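Local coordinates for protein arsenate Reductase (Corynebacterium glutamicum, PDB 3T38) that acts as a thioredoxin-dependent arsenate reductase, converting arsenate to arsenite on a low molecular weight tyrosine phosphatase fold, at residues Val81-Phe86 with Ala153-Ile158; Arg113-Leu118 with Phe142-Thr147. One frame throughout, in Å; residues are numbered along the deposited sequence.

Contact 1. Residues Val81-Phe86 with Ala153-Ile158; sequences VPQVLF and ASDYVI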
loop_
_atom_site.group_PDB
_atom_site.type_symbol
_atom_site.label_atom_id
_atom_site.label_comp_id
_atom_site.label_asym_id
_atom_site.label_seq_id
_atom_site.Cartn_x
_atom_site.Cartn_y
_atom_site.Cartn_z
ATOM N N VAL A 81 -3.546 -13.190 22.396
ATOM C CA VAL A 81 -2.497 -14.187 22.253
ATOM C C VAL A 81 -1.302 -13.476 21.588
ATOM O O VAL A 81 -1.469 -12.402 21.017
ATOM C CB VAL A 81 -3.054 -15.389 21.405
ATOM C CG1 VAL A 81 -4.173 -16.138 22.207
ATOM C CG2 VAL A 81 -3.633 -14.901 20.077
ATOM N N PRO A 82 -0.096 -14.046 21.677
ATOM C CA PRO A 82 1.045 -13.531 20.893
ATOM C C PRO A 82 0.709 -13.360 19.433
ATOM O O PRO A 82 -0.012 -14.169 18.869
ATOM C CB PRO A 82 2.111 -14.629 21.035
ATOM C CG PRO A 82 1.761 -15.298 22.374
ATOM C CD PRO A 82 0.253 -15.233 22.483
ATOM N N GLN A 83 1.251 -12.313 18.843
ATOM C CA GLN A 83 0.984 -11.899 17.476
ATOM C C GLN A 83 2.304 -11.976 16.721
ATOM O O GLN A 83 3.288 -11.353 17.099
ATOM C CB GLN A 83 0.490 -10.482 17.495
ATOM C CG GLN A 83 -0.632 -10.162 18.614
ATOM C CD GLN A 83 -2.052 -10.404 18.075
ATOM O OE1 GLN A 83 -2.406 -9.917 16.998
ATOM N NE2 GLN A 83 -2.840 -11.162 18.791
ATOM N N VAL A 84 2.351 -12.749 15.644
ATOM C CA VAL A 84 3.600 -12.945 14.899
ATOM C C VAL A 84 3.411 -12.543 13.447
ATOM O O VAL A 84 2.334 -12.786 12.861
ATOM C CB VAL A 84 3.990 -14.395 14.974
ATOM C CG1 VAL A 84 5.268 -14.681 14.194
ATOM C CG2 VAL A 84 4.097 -14.852 16.457
ATOM N N LEU A 85 4.443 -11.903 12.866
ATOM C CA LEU A 85 4.406 -11.467 11.522
ATOM C C LEU A 85 5.640 -11.975 10.740
ATOM O O LEU A 85 6.778 -11.778 11.182
ATOM C CB LEU A 85 4.362 -9.934 11.496
ATOM C CG LEU A 85 4.563 -9.362 10.068
ATOM C CD1 LEU A 85 3.361 -9.547 9.138
ATOM C CD2 LEU A 85 4.986 -7.936 10.041
ATOM N N PHE A 86 5.416 -12.583 9.566
ATOM C CA PHE A 86 6.521 -12.975 8.656
ATOM C C PHE A 86 6.485 -12.082 7.419
ATOM O O PHE A 86 5.395 -11.771 6.927
ATOM C CB PHE A 86 6.438 -14.456 8.239
ATOM C CG PHE A 86 6.464 -15.399 9.410
ATOM C CD1 PHE A 86 5.258 -15.755 10.077
ATOM C CD2 PHE A 86 7.685 -15.870 9.917
ATOM C CE1 PHE A 86 5.285 -16.630 11.202
ATOM C CE2 PHE A 86 7.720 -16.757 11.049
ATOM C CZ PHE A 86 6.539 -17.112 11.694
ATOM N N ALA A 153 0.969 -4.273 15.763
ATOM C CA ALA A 153 0.249 -5.259 16.571
ATOM C C ALA A 153 1.237 -6.369 16.980
ATOM O O ALA A 153 0.975 -7.044 17.921
ATOM C CB ALA A 153 -0.920 -5.842 15.747
ATOM N N SER A 154 2.310 -6.610 16.205
ATOM C CA SER A 154 3.057 -7.835 16.301
ATOM C C SER A 154 3.968 -7.862 17.570
ATOM O O SER A 154 4.532 -6.830 17.950
ATOM C CB SER A 154 3.869 -8.030 15.015
ATOM O OG SER A 154 2.999 -8.292 13.921
ATOM N N ASP A 155 4.062 -9.010 18.237
ATOM C CA ASP A 155 5.077 -9.229 19.314
ATOM C C ASP A 155 6.398 -9.778 18.720
ATOM O O ASP A 155 7.439 -9.599 19.294
ATOM C CB ASP A 155 4.564 -10.199 20.388
ATOM C CG ASP A 155 3.283 -9.722 21.044
ATOM O OD1 ASP A 155 3.350 -8.780 21.857
ATOM O OD2 ASP A 155 2.187 -10.244 20.733
ATOM N N TYR A 156 6.325 -10.467 17.578
ATOM C CA TYR A 156 7.491 -11.018 16.868
ATOM C C TYR A 156 7.389 -10.588 15.413
ATOM O O TYR A 156 6.325 -10.739 14.807
ATOM C CB TYR A 156 7.482 -12.558 16.884
ATOM C CG TYR A 156 7.708 -13.177 18.235
ATOM C CD1 TYR A 156 6.674 -13.207 19.174
ATOM C CD2 TYR A 156 8.976 -13.690 18.601
ATOM C CE1 TYR A 156 6.856 -13.742 20.448
ATOM C CE2 TYR A 156 9.188 -14.264 19.914
ATOM C CZ TYR A 156 8.110 -14.264 20.830
ATOM O OH TYR A 156 8.239 -14.801 22.098
ATOM N N VAL A 157 8.477 -10.084 14.831
ATOM C CA VAL A 157 8.452 -9.712 13.422
ATOM C C VAL A 157 9.615 -10.426 12.812
ATOM O O VAL A 157 10.749 -10.188 13.226
ATOM C CB VAL A 157 8.654 -8.164 13.204
ATOM C CG1 VAL A 157 8.852 -7.843 11.715
ATOM C CG2 VAL A 157 7.512 -7.305 13.829
ATOM N N ILE A 158 9.346 -11.309 11.849
ATOM C CA ILE A 158 10.401 -12.164 11.266
ATOM C C ILE A 158 10.557 -11.828 9.818
ATOM O O ILE A 158 9.664 -11.973 9.038
ATOM C CB ILE A 158 10.165 -13.713 11.436
ATOM C CG1 ILE A 158 10.124 -14.125 12.913
ATOM C CG2 ILE A 158 11.263 -14.532 10.804
ATOM C CD1 ILE A 158 8.803 -13.871 13.581
HETATM O O HOH W 1 1.290 -10.179 13.483
#

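Contact 2. Residues Arg113-Leu118 with Phe142-Thr147; sequences RSAGSL and FPKPLT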
loop_
_atom_site.group_PDB
_atom_site.type_symbol
_atom_site.label_atom_id
_atom_site.label_comp_id
_atom_site.label_asym_id
_atom_site.label_seq_id
_atom_site.Cartn_x
_atom_site.Cartn_y
_atom_site.Cartn_z
ATOM N N ARG A 113 0.521 -13.553 10.947
ATOM C CA ARG A 113 0.315 -12.771 9.737
ATOM C C ARG A 113 1.481 -12.870 8.829
ATOM O O ARG A 113 2.617 -13.159 9.264
ATOM C CB ARG A 113 0.135 -11.337 10.107
ATOM C CG ARG A 113 -0.925 -11.194 11.148
ATOM C CD ARG A 113 -1.389 -9.756 11.269
ATOM N NE ARG A 113 -2.607 -9.617 12.088
ATOM C CZ ARG A 113 -2.629 -9.489 13.411
ATOM N NH1 ARG A 113 -1.503 -9.596 14.118
ATOM N NH2 ARG A 113 -3.796 -9.303 14.050
ATOM N N SER A 114 1.228 -12.634 7.543
ATOM C CA SER A 114 2.357 -12.442 6.611
ATOM C C SER A 114 2.178 -11.256 5.653
ATOM O O SER A 114 1.088 -10.731 5.520
ATOM C CB SER A 114 2.599 -13.724 5.797
ATOM O OG SER A 114 1.434 -14.153 5.077
ATOM N N ALA A 115 3.261 -10.833 4.971
ATOM C CA ALA A 115 3.135 -9.732 4.047
ATOM C C ALA A 115 4.370 -9.670 3.212
ATOM O O ALA A 115 5.349 -10.357 3.524
ATOM C CB ALA A 115 2.851 -8.358 4.815
ATOM N N GLY A 116 4.302 -8.858 2.150
ATOM C CA GLY A 116 5.379 -8.736 1.200
ATOM C C GLY A 116 5.726 -7.277 0.994
ATOM O O GLY A 116 4.883 -6.391 1.233
ATOM N N SER A 117 6.987 -7.022 0.642
ATOM C CA SER A 117 7.381 -5.710 0.149
ATOM C C SER A 117 6.840 -5.527 -1.294
ATOM O O SER A 117 6.529 -4.407 -1.713
ATOM C CB SER A 117 8.909 -5.528 0.220
ATOM O OG SER A 117 9.589 -6.447 -0.613
ATOM N N LEU A 118 6.838 -6.597 -2.086
ATOM C CA LEU A 118 6.450 -6.464 -3.496
ATOM C C LEU A 118 5.551 -7.672 -3.878
ATOM O O LEU A 118 5.973 -8.614 -4.596
ATOM C CB LEU A 118 7.703 -6.428 -4.383
ATOM C CG LEU A 118 8.826 -5.422 -4.098
ATOM C CD1 LEU A 118 10.154 -5.726 -5.006
ATOM C CD2 LEU A 118 8.395 -3.908 -4.230
ATOM N N PHE A 142 -3.254 -15.233 0.648
ATOM C CA PHE A 142 -3.099 -14.435 -0.591
ATOM C C PHE A 142 -1.944 -13.486 -0.350
ATOM O O PHE A 142 -1.675 -13.146 0.807
ATOM C CB PHE A 142 -4.389 -13.645 -0.941
ATOM C CG PHE A 142 -4.869 -12.748 0.166
ATOM C CD1 PHE A 142 -5.654 -13.249 1.196
ATOM C CD2 PHE A 142 -4.530 -11.402 0.187
ATOM C CE1 PHE A 142 -6.079 -12.418 2.265
ATOM C CE2 PHE A 142 -4.971 -10.556 1.208
ATOM C CZ PHE A 142 -5.731 -11.052 2.272
ATOM N N PRO A 143 -1.232 -13.075 -1.415
ATOM C CA PRO A 143 -0.113 -12.129 -1.150
ATOM C C PRO A 143 -0.651 -10.760 -0.876
ATOM O O PRO A 143 -1.663 -10.379 -1.465
ATOM C CB PRO A 143 0.656 -12.105 -2.478
ATOM C CG PRO A 143 0.113 -13.338 -3.266
ATOM C CD PRO A 143 -1.314 -13.457 -2.824
ATOM N N LYS A 144 0.004 -10.003 -0.005
ATOM C CA LYS A 144 -0.550 -8.679 0.390
ATOM C C LYS A 144 0.632 -7.828 0.776
ATOM O O LYS A 144 1.612 -8.369 1.287
ATOM C CB LYS A 144 -1.513 -8.817 1.554
ATOM C CG LYS A 144 -0.927 -9.402 2.897
ATOM C CD LYS A 144 -2.051 -10.041 3.817
ATOM C CE LYS A 144 -2.314 -11.556 3.458
ATOM N NZ LYS A 144 -0.973 -12.272 3.469
ATOM N N PRO A 145 0.530 -6.498 0.598
ATOM C CA PRO A 145 1.689 -5.705 1.026
ATOM C C PRO A 145 1.799 -5.532 2.520
ATOM O O PRO A 145 0.783 -5.433 3.249
ATOM C CB PRO A 145 1.421 -4.319 0.424
ATOM C CG PRO A 145 -0.141 -4.165 0.450
ATOM C CD PRO A 145 -0.670 -5.665 0.304
ATOM N N LEU A 146 3.043 -5.386 2.969
ATOM C CA LEU A 146 3.315 -4.926 4.325
ATOM C C LEU A 146 2.599 -3.622 4.670
ATOM O O LEU A 146 2.633 -2.669 3.913
ATOM C CB LEU A 146 4.817 -4.711 4.484
ATOM C CG LEU A 146 5.284 -4.452 5.906
ATOM C CD1 LEU A 146 4.840 -5.652 6.880
ATOM C CD2 LEU A 146 6.830 -4.259 5.743
ATOM N N THR A 147 1.987 -3.572 5.824
ATOM C CA THR A 147 1.315 -2.335 6.270
ATOM C C THR A 147 1.725 -2.118 7.738
ATOM O O THR A 147 2.196 -3.018 8.411
ATOM C CB THR A 147 -0.206 -2.440 6.175
ATOM O OG1 THR A 147 -0.641 -3.574 6.933
ATOM C CG2 THR A 147 -0.727 -2.545 4.668
HETATM O O HOH W 2 -1.435 -12.605 6.646
#

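Contact 1. Residues Val81-Phe86 with Ala153-Ile158
Pro-82 comes first against Asp-155, its CA close to OD2. At the next residue Asp-155 OD2, through its anti lone pair, accepts Gln-83 N at 3.0 Å. The carboxylate plane lies 77° from that of the Gln-83 side-chain amide. The Gln-83 side chain, bent at chi2, lays CB and CG against Ala-153 O and Asp-155 OD2, with NE2 bonded back to Val-81 O and OE1 to Arg-113. Gln-83 O is gripped twice, by Asp-155 N at 2.7 Å and by Tyr-156 N at 3.2 Å. Val-84 divides its branches: CG1, anti to the backbone N (chi1 179°), reaches Ile-158 CD1 at 3.7 Å, whereas CG2 comes obliquely to the Tyr-156 ring. Leu-85 N binds Tyr-156 O, and Leu-85 O accepts Ile-158 N at 2.7 Å. Leu-85 CB sits 3.2 Å from Ser-154 OG, which is hydrogen-bonded to Val-150 O. Phe-86 lies alongside Ile-158, with CD2 3.6 Å from Ile-158 CB. CA spacings near 4.8 Å and 12° between strand axes identify parallel neighbours, the middle pair of the four-stranded 2-1-3-4 sheet of the low molecular weight phosphatase fold, with helices 94-106 and 190-211 on its Val-84 and Phe-86 face.

Contact 2. Residues Arg113-Leu118 with Phe142-Thr147
Lys-144, whose NZ reaches across to Ser-114 O, lays its CE on one face of the Phe-142 ring, 3.6 Å above the plane and offset toward the rim. The other flat group it meets is the peptide carbonyl of Ser-114, and here the approach is poorly directed: Lys-144 NZ stands at 3.3 Å from Ser-114 O, 63° out of the carbonyl plane, a long bond that misses the lone pairs. The shorter bond of the ammonium, 2.9 Å from Lys-144 NZ to Phe-142 O, stays within its own segment. The lysine side chain folds back to these acceptors through bends at chi3 (87°) and chi4 (52°), and its CG and CD also pass close to the Ser-114 carbonyl. A water that accepts Ser-114 N at 2.8 Å takes a further, weak bond from NZ.

Farther along, the backbones are joined by a single bridge between Gly-116 and Pro-145, with Gly-116 N bonded to Lys-144 O (2.9 Å) and Leu-146 N to Gly-116 O (2.7 Å). Ala-115 presses its CB on Leu-146, 3.5 Å from CA and 3.9 Å from CD1, giving the contact its apolar patch.

Asn-91, in the CX5R P-loop of this family, ties both segments together, its OD1 accepting Lys-144 N and its ND2 bonding Ser-114 OG. Arg-47 of the second subunit packs against Pro-145 and Leu-146. Helix 94-106 meets Ser-114 and Lys-144, Phe-62 of helix 55-73 touches Lys-144, and Leu-146 rests on Leu-85 and Ile-87 of strand 83-88.

Both contacts are buried, their centres 14 Å apart, and strand 83-88 connects them: its one edge makes contact 1, while its other pairs with strand 111-116, which carries contact 2. That join is direct, with Val-84 O 2.7 Å from Arg-113 N and Phe-86 N 2.9 Å from Arg-113 O. Contact 1 is regular strand pairing in the middle of the sheet, burying 501 Å², with apolar side chains on both faces. Contact 2 buries 262 Å² where a loop meets an outermost strand, through two backbone bonds at a single bridge, supplemented by a long lysine bond and a water. The second subunit reaches contact 2, but no other chain touches contact 1.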